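Side-chain contacts in iron dependent repressor (Sulfolobus solfataricus, PDB 2X4H), which probably acts as a metal-dependent, dimer-forming transcriptional repressor that binds DNA and transition metal ions, like other members of the DtxR/MntR family: residues C103-S106 with K107-D110; S9-S12 with R13-S17; Y80-K83 with A84-I88; D119-Y122 with N123-G126; L19-I22 with K23-D27. All blocks are in the same frame, centred on the assembly; numbering follows the deposited sequence.

Contact 1 of 5, residues C103-S106 with K107-D110; sequences CEYS and KQFD. With ZN (zinc ion), chain M.
Ser106 O is gripped by two backbone amides, Asp110 N at 2.8 Å and Phe109 N at 3.1 Å, where helix 99-107 gives way to a loop. The donors arrive from different directions: Asp110 N lies almost on the extension of the carbonyl bond (C=O...N angle 173°), whereas Phe109 N stands above the carbonyl plane. One residue earlier, Gln108 N makes a bond of the same span as Phe109 N, to Tyr105 O, 3.0 Å away. With its CG placed between the backbone N and the carbonyl carbon (chi1 64°), the Phe109 ring folds back over this turn; one face looks on Ser106 O, and CE2 comes to 3.3 Å from Tyr105 O. Gln108 runs alongside Tyr105, its NE2 at the ring edge 4.1 Å from CD1, the amide nearly perpendicular to the ring. Beyond the turn the Tyr105 hydroxyl bonds Glu116 of the second subunit, and Phe109 packs on Ile117 of that subunit.

The Asp110 carboxylate doubles back beside Ser106 O, but its oxygens serve other partners: OD2 accepts from His85 ND1 and OD1 pairs with Arg13. Asp110 is thus a second-shell residue that probably helps fix the rotation of the zinc ligand His85. One turn before Ser106, Cys103 SG binds the zinc ion at 2.2 Å. Lys107 bends at its end and holds NZ 4.1 Å from that sulfur, near enough that its charge may help stabilise a thiolate. Cys103, His85, Glu89 and a water together form a zinc site within the metal-binding and dimerisation domain of the DtxR/MntR family.

Contact 2 of 5, residues S9-S12 with R13-S17; sequences SNLS and RREFS. With ZN (zinc ion), chain K.
Glu15 reaches back from the first turn of helix 13-27 over Ser12, and its side chain can be followed atom by atom. CB rests 3.5 Å from Ser12 O. CG is set beside the backbone N (chi1 -78°), which turns the chain toward the start of the helix and carries CG past Ser12 OG at 3.5 Å. From there the chain extends, and its carboxylate divides its work. OE1 accepts the backbone Ser12 N at 2.8 Å in a nearly straight bond (168°), met on the anti side and 32° out of the carboxylate plane. OE2 binds the zinc ion at 2.1 Å. Lys58 forms a salt bridge with OE1, so this oxygen is gripped from more than one direction and the carboxylate has little freedom to turn.

Ser12 reciprocates: its OG accepts from Glu15 N at 3.1 Å, capping an amide of the first helical turn, and also bonds Glu50 of the third subunit. Phe16 N then opens the regular helical pattern on Ser12 O at 2.9 Å. Leu11 crosses the glutamate obliquely, with CD1 3.6 Å from Glu15 OE1, an apolar shield beside a buried charge. Its other methyl turns toward the Phe16 ring.

The zinc is completed by Glu51 of the same chain and by Glu50 and His54 of the third subunit. Ser12 and Glu15 thus form a capping box at the head of the first helix of the N-terminal DNA-binding domain, with its glutamate doubling as ligand of an intersubunit zinc site.

Contact 3 of 5, residues Y80-K83 with A84-I88; sequences YLIK and AHRVI. With ZN (zinc ion), chain M.
Ile82 against Arg86 and Lys83 against Val87 are side-chain pairs one helical turn apart, in the middle of the long helix 72-94. Regular backbone bonds frame them, among them His85 N to Leu81 O at 2.9 Å. In the first pair the two side chains run together in the same direction. Ile82 CG2 is the methyl that touches: it lies over one face of the guanidinium, 3.4 Å from Arg86 NH1 and 3.7 Å from its CZ. Arg86 has CG beside the backbone N (chi1 -69°) and is extended as far as NE, which lays its aliphatic part along Ile82 and carries NH1 to a hydrogen bond with Glu136 O. Shortening Arg86 to an alanine would probably leave Glu136 O without this donor and take away the guanidinium that lies over Ile82 CG2.

In the second pair Val87 CG2 sits 3.1 Å from Lys83 O and 4.0 Å from Lys83 CG. The lysine is fully extended, and its buried ammonium is satisfied by a salt bridge to Asp119 and a cation-pi contact with Tyr122. His85 leaves the helix on a different side from Val87, with CG anti to the backbone N (chi1 172°); its NE2 binds the zinc ion at 1.9 Å, the metal-bound water lies at the ring edge, in plane, and the other ring nitrogen, ND1, hydrogen-bonds to Asp110.

Around this stretch of helix 72-94 other helices close in: Leu81 and Ile82 meet Phe16 of helix 13-27, Ala84 and Val87 face helix 115-124, and His85 and Ile88 touch helix 99-107.

Contact 4 of 5, residues D119-Y122 with N123-G126; sequences DKLY and NYLG
With Leu121 CG anti to the backbone N (chi1 -179°) and Leu125 CG set beside its own, the two isobutyl groups cross at the end of helix 115-124, and Leu125 CD1 lies 3.9 Å from Leu121 CG. Leu125 CG also presses on the backbone, 3.2 Å from Leu121 O. Leu121 CD1 also meets CD2 of the Tyr124 ring at 4.2 Å, so one leucine serves two partners in the following turn. Both leucines pack on Val87 of helix 72-94, while Leu121 and Tyr124 also touch Ile95 of the second subunit, and the Tyr124 hydroxyl bonds its counterpart, Tyr124 of that subunit.

The helix is terminated by a Schellman motif. Gly126 has left helical geometry with a positive phi of 86°, and its N turns back to Asn123 O at 3.0 Å. Leu125 N keeps its helical bond to Leu121 O at 2.9 Å and adds a weak one to Tyr122 O. At these backbone angles a CB on residue 126 would be jammed against Leu125 O, a conflict that glycine avoids.

The polar side is built differently. Asn123 lays OD1 at the edge of the Tyr122 ring, 3.5 Å from CD2, with amide and ring planes 50° apart. Its N bonds Asp119 O at 3.2 Å. Lys120 forms a salt bridge with Glu116 and a hydrogen bond to Gly96 O of the second subunit. Asp119, a zinc ligand seen in this protein, has no such metal in this chain and instead forms a salt bridge with Lys83.

Contact 5 of 5, residues L19-I22 with K23-D27; sequences LLTI and KRYND
Ile22 and Asn26 pack side by side on the buried flank of helix 13-27, the first helix of the winged helix-turn-helix domain expected of this family. Asn26 N bonds Ile22 O at 3.0 Å, almost straight at 176°, and Ile22 CG2 lies 3.4 Å from Asn26 OD1. The amide is gripped at both ends: OD1 accepts from Ile70 N, while ND2 gives to Val68 O and Glu30 O, tying the helix to strand 67-70 of the wing. A leucine in place of Asn26 would probably leave Ile70 N without its acceptor and the carbonyls of Val68 and Glu30 without this donor.

Next to this pair Tyr25 swings its ring toward the preceding turn, CD1 3.2 Å from Thr21 O. Thr21 CG2 approaches the same ring at CE1, 4.1 Å away. Asp40 of helix 34-41 takes the phenol hydroxyl, and Thr21 OG1 is bonded to Ser17 O.

Toward solvent the hold is looser. Arg24 starts with CG anti to the backbone N (chi1 -170°) and bends at chi3, which brings one face of its guanidinium over Thr21 CA and NH1 to 3.5 Å from Thr21 CG2; its ion pair with Asp40 is long and weak. Lys23 instead bends at its last torsion and spans one turn in a salt bridge, NZ lying 2.8 Å from Asp27 OD2 on the syn lone pair.

Overall arrangement
All five contacts are local to one helix or its end. Contacts 2 and 5 share helix 13-27, at its head and toward its end. Contact 3 is central: it touches contacts 1, 2 and 4 and shares a zinc ion with contact 1. It has no exposed residue, while contacts 1 and 4 mix buried residues with exposed ones. Contact 5 lies across the chain from contacts 1, 3 and 4, its centre about 29 Å from that of contact 4. Bound zinc marks contacts 1, 2 and 3, whereas contacts 4 and 5, without a metal in this chain, rely on packing, amide bonds and charges. Contacts 1 and 4 end their helices against the second subunit; contact 2 meets the third.

Contact 1 of 5, residues C103-S106 with K107-D110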
# COMPACT_ATOMS: atom_id res chain seq x y z
N CYS C 103 -5.15 -26.91 9.99
CA CYS C 103 -5.81 -25.68 9.62
C CYS C 103 -5.05 -24.47 10.20
O CYS C 103 -4.74 -23.53 9.48
CB CYS C 103 -7.27 -25.69 10.11
SG CYS C 103 -8.28 -24.36 9.42
N GLU C 104 -4.71 -24.56 11.49
CA GLU C 104 -4.01 -23.49 12.21
C GLU C 104 -2.60 -23.27 11.65
O GLU C 104 -2.20 -22.15 11.40
CB GLU C 104 -3.95 -23.82 13.71
CG GLU C 104 -5.32 -23.82 14.39
CD GLU C 104 -5.37 -24.62 15.70
OE1 GLU C 104 -6.49 -24.76 16.26
OE2 GLU C 104 -4.32 -25.12 16.17
N TYR C 105 -1.88 -24.35 11.41
CA TYR C 105 -0.54 -24.23 10.85
C TYR C 105 -0.56 -23.65 9.45
O TYR C 105 0.27 -22.81 9.12
CB TYR C 105 0.12 -25.60 10.74
CG TYR C 105 0.72 -26.20 11.98
CD1 TYR C 105 0.94 -25.47 13.14
CD2 TYR C 105 1.12 -27.53 11.97
CE1 TYR C 105 1.54 -26.06 14.27
CE2 TYR C 105 1.71 -28.11 13.05
CZ TYR C 105 1.92 -27.39 14.20
OH TYR C 105 2.51 -28.03 15.27
N SER C 106 -1.48 -24.15 8.61
CA SER C 106 -1.58 -23.65 7.24
C SER C 106 -1.75 -22.11 7.21
O SER C 106 -1.13 -21.42 6.38
CB SER C 106 -2.73 -24.37 6.51
OG SER C 106 -2.87 -23.92 5.16
N LYS C 107 -2.54 -21.56 8.13
CA LYS C 107 -2.79 -20.12 8.13
C LYS C 107 -1.51 -19.31 8.38
O LYS C 107 -1.40 -18.18 7.92
CB LYS C 107 -3.88 -19.71 9.14
CG LYS C 107 -5.29 -20.06 8.69
CD LYS C 107 -6.35 -19.55 9.68
CE LYS C 107 -7.75 -19.98 9.24
NZ LYS C 107 -8.62 -20.36 10.38
N GLN C 108 -0.53 -19.90 9.05
CA GLN C 108 0.73 -19.20 9.30
C GLN C 108 1.63 -18.98 8.07
O GLN C 108 2.56 -18.22 8.14
CB GLN C 108 1.53 -19.91 10.41
CG GLN C 108 0.85 -19.81 11.77
CD GLN C 108 1.56 -20.61 12.84
OE1 GLN C 108 2.77 -20.50 13.01
NE2 GLN C 108 0.79 -21.40 13.60
N PHE C 109 1.38 -19.66 6.95
CA PHE C 109 2.22 -19.46 5.76
C PHE C 109 1.54 -19.64 4.40
O PHE C 109 2.14 -19.29 3.37
CB PHE C 109 3.48 -20.35 5.83
CG PHE C 109 3.19 -21.82 5.82
CD1 PHE C 109 3.30 -22.55 4.63
CD2 PHE C 109 2.86 -22.49 6.99
CE1 PHE C 109 3.03 -23.94 4.61
CE2 PHE C 109 2.59 -23.86 6.98
CZ PHE C 109 2.68 -24.59 5.79
N ASP C 110 0.32 -20.18 4.37
CA ASP C 110 -0.40 -20.36 3.11
C ASP C 110 -0.35 -19.14 2.20
O ASP C 110 -0.09 -19.29 1.03
CB ASP C 110 -1.86 -20.81 3.31
CG ASP C 110 -2.64 -19.97 4.30
OD1 ASP C 110 -2.24 -18.80 4.60
OD2 ASP C 110 -3.68 -20.47 4.78
ZN ZN M . -8.67 -24.65 7.28
O HOH W 1 -10.37 -24.59 5.85

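Contact 2 of 5, residues S9-S12 with R13-S17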
# COMPACT_ATOMS: atom_id res chain seq x y z
N SER C 9 0.75 -15.50 -2.60
CA SER C 9 0.75 -14.58 -3.79
C SER C 9 0.37 -13.14 -3.42
O SER C 9 -0.71 -12.67 -3.79
CB SER C 9 -0.21 -15.10 -4.87
OG SER C 9 -0.19 -14.26 -5.99
N ASN C 10 1.26 -12.46 -2.69
CA ASN C 10 1.14 -11.02 -2.41
C ASN C 10 -0.29 -10.59 -2.08
O ASN C 10 -0.87 -9.73 -2.74
CB ASN C 10 1.69 -10.20 -3.58
CG ASN C 10 2.05 -8.78 -3.18
OD1 ASN C 10 2.85 -8.55 -2.27
ND2 ASN C 10 1.46 -7.81 -3.87
N LEU C 11 -0.86 -11.24 -1.08
CA LEU C 11 -2.19 -10.93 -0.57
C LEU C 11 -2.17 -11.39 0.86
O LEU C 11 -1.96 -12.57 1.12
CB LEU C 11 -3.30 -11.67 -1.32
CG LEU C 11 -4.73 -11.42 -0.79
CD1 LEU C 11 -5.23 -10.01 -1.14
CD2 LEU C 11 -5.73 -12.46 -1.30
N SER C 12 -2.37 -10.48 1.79
CA SER C 12 -2.25 -10.87 3.18
C SER C 12 -3.58 -11.46 3.63
O SER C 12 -4.62 -11.36 2.97
CB SER C 12 -1.82 -9.69 4.08
OG SER C 12 -2.94 -8.87 4.41
N ARG C 13 -3.52 -12.07 4.79
CA ARG C 13 -4.67 -12.63 5.44
C ARG C 13 -5.69 -11.55 5.82
O ARG C 13 -6.90 -11.76 5.67
CB ARG C 13 -4.15 -13.39 6.66
CG ARG C 13 -5.17 -13.88 7.64
CD ARG C 13 -5.83 -15.12 7.20
NE ARG C 13 -4.89 -16.19 6.87
CZ ARG C 13 -5.29 -17.31 6.29
NH1 ARG C 13 -6.57 -17.48 6.02
NH2 ARG C 13 -4.42 -18.23 5.97
N ARG C 14 -5.23 -10.40 6.29
CA ARG C 14 -6.13 -9.30 6.61
C ARG C 14 -6.81 -8.75 5.36
O ARG C 14 -7.99 -8.44 5.39
CB ARG C 14 -5.38 -8.17 7.30
CG ARG C 14 -4.98 -8.52 8.70
CD ARG C 14 -3.76 -7.71 9.14
NE ARG C 14 -3.40 -7.98 10.52
CZ ARG C 14 -2.74 -9.07 10.92
NH1 ARG C 14 -2.34 -9.99 10.06
NH2 ARG C 14 -2.47 -9.23 12.21
N GLU C 15 -6.05 -8.64 4.27
CA GLU C 15 -6.59 -8.24 2.98
C GLU C 15 -7.66 -9.21 2.50
O GLU C 15 -8.72 -8.79 2.01
CB GLU C 15 -5.47 -8.13 1.94
CG GLU C 15 -4.63 -6.85 2.05
CD GLU C 15 -3.37 -6.88 1.20
OE1 GLU C 15 -2.97 -7.96 0.77
OE2 GLU C 15 -2.76 -5.83 0.94
N PHE C 16 -7.38 -10.50 2.67
CA PHE C 16 -8.35 -11.52 2.40
C PHE C 16 -9.70 -11.25 3.06
O PHE C 16 -10.73 -11.32 2.41
CB PHE C 16 -7.80 -12.87 2.86
CG PHE C 16 -8.63 -14.03 2.48
CD1 PHE C 16 -8.86 -14.33 1.15
CD2 PHE C 16 -9.13 -14.89 3.45
CE1 PHE C 16 -9.60 -15.44 0.79
CE2 PHE C 16 -9.87 -16.00 3.10
CZ PHE C 16 -10.11 -16.27 1.76
N SER C 17 -9.69 -10.96 4.36
CA SER C 17 -10.92 -10.59 5.10
C SER C 17 -11.65 -9.39 4.50
O SER C 17 -12.88 -9.39 4.41
CB SER C 17 -10.59 -10.30 6.57
OG SER C 17 -10.38 -11.51 7.25
ZN ZN K . -3.01 -4.39 2.51

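Contact 3 of 5, residues Y80-K83 with A84-I88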
# COMPACT_ATOMS: atom_id res chain seq x y z
N TYR C 80 -7.35 -17.95 -4.98
CA TYR C 80 -6.00 -18.46 -4.93
C TYR C 80 -5.55 -18.70 -3.47
O TYR C 80 -4.91 -19.73 -3.18
CB TYR C 80 -5.02 -17.57 -5.71
CG TYR C 80 -3.65 -18.02 -5.40
CD1 TYR C 80 -3.19 -19.27 -5.84
CD2 TYR C 80 -2.83 -17.27 -4.56
CE1 TYR C 80 -1.92 -19.73 -5.48
CE2 TYR C 80 -1.55 -17.72 -4.21
CZ TYR C 80 -1.11 -18.93 -4.67
OH TYR C 80 0.16 -19.32 -4.32
N LEU C 81 -5.91 -17.81 -2.55
CA LEU C 81 -5.60 -18.08 -1.13
C LEU C 81 -6.41 -19.27 -0.54
O LEU C 81 -5.91 -20.02 0.31
CB LEU C 81 -5.80 -16.83 -0.29
CG LEU C 81 -5.54 -16.89 1.22
CD1 LEU C 81 -4.27 -17.66 1.51
CD2 LEU C 81 -5.43 -15.46 1.78
N ILE C 82 -7.65 -19.44 -1.00
CA ILE C 82 -8.51 -20.52 -0.53
C ILE C 82 -7.93 -21.84 -0.99
O ILE C 82 -7.81 -22.78 -0.21
CB ILE C 82 -9.95 -20.35 -1.03
CG1 ILE C 82 -10.67 -19.25 -0.23
CG2 ILE C 82 -10.71 -21.71 -0.95
CD1 ILE C 82 -12.02 -18.78 -0.79
N LYS C 83 -7.54 -21.89 -2.26
CA LYS C 83 -6.82 -23.01 -2.84
C LYS C 83 -5.53 -23.28 -2.07
O LYS C 83 -5.22 -24.42 -1.75
CB LYS C 83 -6.53 -22.73 -4.33
CG LYS C 83 -5.89 -23.87 -5.10
CD LYS C 83 -5.70 -23.62 -6.60
CE LYS C 83 -5.12 -24.88 -7.25
NZ LYS C 83 -4.90 -24.81 -8.73
N ALA C 84 -4.77 -22.24 -1.75
CA ALA C 84 -3.49 -22.44 -1.04
C ALA C 84 -3.70 -23.01 0.36
O ALA C 84 -3.01 -23.95 0.74
CB ALA C 84 -2.67 -21.12 -0.97
N HIS C 85 -4.66 -22.47 1.10
CA HIS C 85 -4.95 -22.91 2.45
C HIS C 85 -5.33 -24.40 2.44
O HIS C 85 -4.75 -25.22 3.17
CB HIS C 85 -6.08 -22.05 3.09
CG HIS C 85 -6.57 -22.58 4.41
ND1 HIS C 85 -5.83 -22.47 5.58
CD2 HIS C 85 -7.68 -23.29 4.73
CE1 HIS C 85 -6.49 -23.07 6.56
NE2 HIS C 85 -7.60 -23.60 6.06
N ARG C 86 -6.24 -24.76 1.56
CA ARG C 86 -6.85 -26.08 1.55
C ARG C 86 -5.96 -27.17 0.92
O ARG C 86 -5.93 -28.32 1.39
CB ARG C 86 -8.22 -25.96 0.88
CG ARG C 86 -9.20 -25.17 1.73
CD ARG C 86 -10.56 -24.92 1.08
NE ARG C 86 -11.37 -24.11 1.99
CZ ARG C 86 -12.54 -23.55 1.70
NH1 ARG C 86 -13.10 -23.64 0.51
NH2 ARG C 86 -13.14 -22.82 2.63
N VAL C 87 -5.21 -26.82 -0.13
CA VAL C 87 -4.21 -27.74 -0.67
C VAL C 87 -3.13 -28.04 0.38
O VAL C 87 -2.77 -29.20 0.58
CB VAL C 87 -3.60 -27.20 -1.97
CG1 VAL C 87 -2.39 -28.02 -2.39
CG2 VAL C 87 -4.68 -27.15 -3.08
N ILE C 88 -2.61 -27.01 1.06
CA ILE C 88 -1.66 -27.24 2.15
C ILE C 88 -2.27 -28.14 3.23
O ILE C 88 -1.62 -29.07 3.68
CB ILE C 88 -1.13 -25.93 2.74
CG1 ILE C 88 -0.04 -25.34 1.85
CG2 ILE C 88 -0.51 -26.17 4.13
CD1 ILE C 88 0.21 -23.89 2.08
ZN ZN M . -8.67 -24.65 7.28
O HOH W 1 -10.37 -24.59 5.85

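Contact 4 of 5, residues D119-Y122 with N123-G126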
# COMPACT_ATOMS: atom_id res chain seq x y z
N ASP C 119 -0.30 -24.59 -7.43
CA ASP C 119 -0.81 -25.33 -8.59
C ASP C 119 -0.09 -26.64 -8.77
O ASP C 119 -0.72 -27.65 -9.13
CB ASP C 119 -0.72 -24.51 -9.88
CG ASP C 119 -1.73 -23.34 -9.92
OD1 ASP C 119 -2.64 -23.31 -9.05
OD2 ASP C 119 -1.62 -22.44 -10.81
N LYS C 120 1.22 -26.68 -8.52
CA LYS C 120 1.92 -27.95 -8.70
C LYS C 120 1.61 -28.92 -7.59
O LYS C 120 1.56 -30.13 -7.82
CB LYS C 120 3.42 -27.73 -8.92
CG LYS C 120 3.67 -27.30 -10.37
CD LYS C 120 5.11 -27.19 -10.77
CE LYS C 120 5.21 -27.20 -12.30
NZ LYS C 120 6.38 -26.44 -12.78
N LEU C 121 1.39 -28.40 -6.39
CA LEU C 121 1.10 -29.23 -5.22
C LEU C 121 -0.30 -29.80 -5.37
O LEU C 121 -0.55 -30.95 -5.02
CB LEU C 121 1.27 -28.45 -3.91
CG LEU C 121 1.02 -29.19 -2.59
CD1 LEU C 121 1.92 -30.42 -2.45
CD2 LEU C 121 1.17 -28.30 -1.38
N TYR C 122 -1.20 -29.00 -5.94
CA TYR C 122 -2.55 -29.44 -6.26
C TYR C 122 -2.52 -30.62 -7.20
O TYR C 122 -3.12 -31.68 -6.92
CB TYR C 122 -3.31 -28.26 -6.85
CG TYR C 122 -4.71 -28.49 -7.35
CD1 TYR C 122 -5.79 -28.47 -6.47
CD2 TYR C 122 -4.97 -28.61 -8.70
CE1 TYR C 122 -7.09 -28.63 -6.91
CE2 TYR C 122 -6.28 -28.76 -9.16
CZ TYR C 122 -7.34 -28.78 -8.26
OH TYR C 122 -8.67 -28.93 -8.70
N ASN C 123 -1.76 -30.50 -8.28
CA ASN C 123 -1.60 -31.64 -9.20
C ASN C 123 -0.97 -32.86 -8.52
O ASN C 123 -1.43 -33.97 -8.69
CB ASN C 123 -0.80 -31.23 -10.45
CG ASN C 123 -1.55 -30.21 -11.31
OD1 ASN C 123 -2.72 -29.91 -11.09
ND2 ASN C 123 -0.85 -29.66 -12.29
N TYR C 124 0.08 -32.65 -7.74
CA TYR C 124 0.79 -33.73 -7.05
C TYR C 124 -0.12 -34.51 -6.10
O TYR C 124 0.03 -35.72 -5.98
CB TYR C 124 1.95 -33.14 -6.29
CG TYR C 124 2.84 -34.08 -5.54
CD1 TYR C 124 3.84 -34.79 -6.19
CD2 TYR C 124 2.73 -34.21 -4.15
CE1 TYR C 124 4.69 -35.66 -5.48
CE2 TYR C 124 3.58 -35.05 -3.43
CZ TYR C 124 4.55 -35.78 -4.11
OH TYR C 124 5.38 -36.62 -3.41
N LEU C 125 -1.07 -33.82 -5.46
CA LEU C 125 -2.02 -34.45 -4.53
C LEU C 125 -3.24 -35.02 -5.22
O LEU C 125 -4.18 -35.47 -4.57
CB LEU C 125 -2.48 -33.44 -3.49
CG LEU C 125 -1.37 -32.88 -2.58
CD1 LEU C 125 -1.92 -31.67 -1.75
CD2 LEU C 125 -0.76 -33.93 -1.68
N GLY C 126 -3.27 -34.97 -6.55
CA GLY C 126 -4.33 -35.56 -7.33
C GLY C 126 -5.53 -34.66 -7.55
O GLY C 126 -6.64 -35.16 -7.65

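Contact 5 of 5, residues L19-I22 with K23-D27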
# COMPACT_ATOMS: atom_id res chain seq x y z
N LEU C 19 -11.53 -8.41 1.38
CA LEU C 19 -12.08 -8.79 0.09
C LEU C 19 -13.29 -9.69 0.20
O LEU C 19 -14.19 -9.61 -0.64
CB LEU C 19 -11.05 -9.49 -0.80
CG LEU C 19 -9.80 -8.70 -1.19
CD1 LEU C 19 -9.01 -9.50 -2.21
CD2 LEU C 19 -10.13 -7.30 -1.72
N LEU C 20 -13.33 -10.54 1.22
CA LEU C 20 -14.51 -11.39 1.43
C LEU C 20 -15.67 -10.54 1.92
O LEU C 20 -16.82 -10.83 1.61
CB LEU C 20 -14.22 -12.52 2.43
CG LEU C 20 -13.38 -13.67 1.89
CD1 LEU C 20 -12.70 -14.45 3.02
CD2 LEU C 20 -14.24 -14.59 1.02
N THR C 21 -15.38 -9.48 2.68
CA THR C 21 -16.43 -8.59 3.15
C THR C 21 -16.98 -7.72 2.02
O THR C 21 -18.17 -7.50 1.94
CB THR C 21 -15.94 -7.67 4.25
OG1 THR C 21 -15.44 -8.45 5.34
CG2 THR C 21 -17.08 -6.82 4.74
N ILE C 22 -16.09 -7.21 1.18
CA ILE C 22 -16.48 -6.46 -0.01
C ILE C 22 -17.31 -7.36 -0.96
O ILE C 22 -18.35 -6.94 -1.48
CB ILE C 22 -15.23 -5.87 -0.74
CG1 ILE C 22 -14.59 -4.78 0.12
CG2 ILE C 22 -15.58 -5.33 -2.14
CD1 ILE C 22 -13.19 -4.40 -0.33
N LYS C 23 -16.86 -8.60 -1.17
CA LYS C 23 -17.57 -9.53 -2.08
C LYS C 23 -19.02 -9.83 -1.67
O LYS C 23 -19.89 -9.98 -2.52
CB LYS C 23 -16.77 -10.84 -2.25
CG LYS C 23 -17.28 -11.77 -3.38
CD LYS C 23 -16.45 -13.04 -3.46
CE LYS C 23 -16.95 -14.00 -4.54
NZ LYS C 23 -18.28 -14.53 -4.22
N ARG C 24 -19.27 -9.92 -0.37
CA ARG C 24 -20.62 -10.18 0.15
C ARG C 24 -21.60 -9.10 -0.34
O ARG C 24 -22.63 -9.41 -0.90
CB ARG C 24 -20.59 -10.27 1.69
CG ARG C 24 -21.86 -10.77 2.35
CD ARG C 24 -21.92 -10.46 3.86
NE ARG C 24 -20.79 -11.00 4.64
CZ ARG C 24 -19.86 -10.28 5.29
NH1 ARG C 24 -19.87 -8.94 5.29
NH2 ARG C 24 -18.90 -10.90 5.97
N TYR C 25 -21.26 -7.82 -0.13
CA TYR C 25 -22.06 -6.72 -0.67
C TYR C 25 -22.18 -6.82 -2.19
O TYR C 25 -23.31 -6.87 -2.73
CB TYR C 25 -21.48 -5.35 -0.24
CG TYR C 25 -21.59 -5.13 1.25
CD1 TYR C 25 -20.49 -5.25 2.08
CD2 TYR C 25 -22.82 -4.86 1.84
CE1 TYR C 25 -20.60 -5.09 3.44
CE2 TYR C 25 -22.94 -4.70 3.21
CZ TYR C 25 -21.82 -4.82 4.00
OH TYR C 25 -21.94 -4.66 5.35
N ASN C 26 -21.04 -6.92 -2.88
CA ASN C 26 -21.01 -6.98 -4.34
C ASN C 26 -21.84 -8.16 -4.90
O ASN C 26 -22.56 -7.99 -5.86
CB ASN C 26 -19.59 -7.11 -4.89
CG ASN C 26 -18.67 -5.93 -4.57
OD1 ASN C 26 -17.47 -6.01 -4.85
ND2 ASN C 26 -19.20 -4.85 -3.97
N ASP C 27 -21.72 -9.34 -4.29
CA ASP C 27 -22.54 -10.52 -4.68
C ASP C 27 -24.03 -10.20 -4.64
O ASP C 27 -24.81 -10.74 -5.40
CB ASP C 27 -22.28 -11.74 -3.77
CG ASP C 27 -20.98 -12.47 -4.09
OD1 ASP C 27 -20.40 -12.24 -5.16
OD2 ASP C 27 -20.54 -13.28 -3.25